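Local coordinates for protein L-hydantoinase (Arthrobacter aurescens, PDB 1GKR) that hydrolyses the ring of 5-substituted hydantoins, preferring aryl over alkyl derivatives, as a zinc-dependent homotetrameric cyclic amidase whose enantioselectivity depends on the substrate, at residues Asp26-Ala31 with Gly384-Leu389. Residues are numbered along the deposited sequence; the frame is centred on the assembly and turned at random.
Sequences DGKVAA and GSDADL
Val29 meets the 384-387 loop with both of its backbone polar groups. Val29 N gives a hydrogen bond of 2.8 Å to Ser385 O, and Ala387 N gives one of 2.9 Å to Gly27 O, an oxygen that also takes a CA-H...O contact from Asp386. These two bonds bracket Lys28 and Asp386, whose CA atoms lie 4.1 Å apart, and make a single beta bridge of them, a non-hydrogen-bonded antiparallel pair. Beyond it a third bond is added, from Gly384 N to Val29 O at 3.0 Å. Val29 keeps CG1 anti to its backbone N (chi1 178°), which brings CG2 round beside that N and within 3.9 Å of Ser385 O; its side chain also packs on Ile22 of the neighbouring strand 16-25. This is the small beta domain beside the TIM barrel of the hydantoinase family: the beginning of strand 28-33, just after the turn from strand 16-25, is joined to the loop that leads into strand 389-393, far from the zinc ions. Lys28 runs along the exposed side of the loop. Lys28 CE, carried over by a bend at chi3 (67°), passes 3.9 Å from Gly384 O, while Lys28 NZ stays 4.9 Å from Asp386 OD1, too far for a salt bridge, though the opposite charges may still attract weakly. The carboxylate of Asp386 is instead engaged through OD2, by a salt bridge to Lys378 and a hydrogen bond from Gln377. Gly384, with its positive phi, adopts a backbone shape that suits glycine.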
loop_
_atom_site.group_PDB
_atom_site.type_symbol
_atom_site.label_atom_id
_atom_site.label_comp_id
_atom_site.label_asym_id
_atom_site.label_seq_id
_atom_site.Cartn_x
_atom_site.Cartn_y
_atom_site.Cartn_z
ATOM N N ASP A 26 -37.305 -13.721 34.584
ATOM C CA ASP A 26 -36.145 -13.687 35.463
ATOM C C ASP A 26 -35.061 -12.769 34.926
ATOM O O ASP A 26 -33.874 -13.101 34.978
ATOM C CB ASP A 26 -35.577 -15.091 35.690
ATOM C CG ASP A 26 -36.552 -16.002 36.428
ATOM O OD1 ASP A 26 -37.138 -15.557 37.444
ATOM O OD2 ASP A 26 -36.731 -17.166 35.994
ATOM N N GLY A 27 -35.492 -11.621 34.401
ATOM C CA GLY A 27 -34.575 -10.618 33.892
ATOM C C GLY A 27 -33.908 -10.859 32.553
ATOM O O GLY A 27 -33.115 -10.035 32.105
ATOM N N LYS A 28 -34.204 -11.975 31.901
ATOM C CA LYS A 28 -33.591 -12.236 30.612
ATOM C C LYS A 28 -34.625 -12.569 29.564
ATOM O O LYS A 28 -35.776 -12.853 29.878
ATOM C CB LYS A 28 -32.579 -13.365 30.742
ATOM C CG LYS A 28 -32.716 -14.119 32.031
ATOM C CD LYS A 28 -31.584 -15.105 32.234
ATOM C CE LYS A 28 -30.267 -14.391 32.441
ATOM N NZ LYS A 28 -29.184 -15.363 32.777
ATOM N N VAL A 29 -34.221 -12.499 28.306
ATOM C CA VAL A 29 -35.134 -12.823 27.224
ATOM C C VAL A 29 -35.384 -14.323 27.304
ATOM O O VAL A 29 -34.449 -15.123 27.228
ATOM C CB VAL A 29 -34.522 -12.484 25.854
ATOM C CG1 VAL A 29 -35.478 -12.874 24.747
ATOM C CG2 VAL A 29 -34.215 -11.004 25.779
ATOM N N ALA A 30 -36.643 -14.701 27.474
ATOM C CA ALA A 30 -36.994 -16.109 27.567
ATOM C C ALA A 30 -37.435 -16.629 26.200
ATOM O O ALA A 30 -37.293 -17.820 25.894
ATOM C CB ALA A 30 -38.101 -16.290 28.578
ATOM N N ALA A 31 -37.957 -15.727 25.372
ATOM C CA ALA A 31 -38.420 -16.108 24.049
ATOM C C ALA A 31 -38.688 -14.923 23.140
ATOM O O ALA A 31 -38.915 -13.802 23.593
ATOM C CB ALA A 31 -39.677 -16.921 24.177
ATOM N N GLY A 384 -31.659 -15.793 26.315
ATOM C CA GLY A 384 -30.547 -15.893 27.245
ATOM C C GLY A 384 -29.902 -14.571 27.651
ATOM O O GLY A 384 -29.220 -14.509 28.681
ATOM N N SER A 385 -30.095 -13.520 26.853
ATOM C CA SER A 385 -29.525 -12.201 27.153
ATOM C C SER A 385 -30.335 -11.470 28.218
ATOM O O SER A 385 -31.506 -11.796 28.450
ATOM C CB SER A 385 -29.544 -11.309 25.910
ATOM O OG SER A 385 -29.080 -11.983 24.766
ATOM N N ASP A 386 -29.726 -10.474 28.859
ATOM C CA ASP A 386 -30.468 -9.681 29.831
ATOM C C ASP A 386 -31.489 -8.906 28.999
ATOM O O ASP A 386 -31.184 -8.436 27.904
ATOM C CB ASP A 386 -29.571 -8.675 30.547
ATOM C CG ASP A 386 -28.613 -9.326 31.528
ATOM O OD1 ASP A 386 -28.765 -10.534 31.803
ATOM O OD2 ASP A 386 -27.708 -8.612 32.032
ATOM N N ALA A 387 -32.704 -8.779 29.502
ATOM C CA ALA A 387 -33.728 -8.047 28.774
ATOM C C ALA A 387 -33.462 -6.544 28.880
ATOM O O ALA A 387 -34.066 -5.859 29.707
ATOM C CB ALA A 387 -35.119 -8.385 29.333
ATOM N N ASP A 388 -32.541 -6.036 28.064
ATOM C CA ASP A 388 -32.239 -4.607 28.076
ATOM C C ASP A 388 -32.717 -3.986 26.760
ATOM O O ASP A 388 -32.056 -4.126 25.741
ATOM C CB ASP A 388 -30.733 -4.375 28.250
ATOM C CG ASP A 388 -30.218 -4.822 29.622
ATOM O OD1 ASP A 388 -31.021 -5.318 30.436
ATOM O OD2 ASP A 388 -29.001 -4.683 29.895
ATOM N N LEU A 389 -33.869 -3.318 26.772
ATOM C CA LEU A 389 -34.370 -2.715 25.547
ATOM C C LEU A 389 -34.649 -1.252 25.682
ATOM O O LEU A 389 -34.676 -0.683 26.767
ATOM C CB LEU A 389 -35.702 -3.293 25.061
ATOM C CG LEU A 389 -36.487 -4.543 25.423
ATOM C CD1 LEU A 389 -35.701 -5.476 26.290
ATOM C CD2 LEU A 389 -37.737 -4.100 26.099
#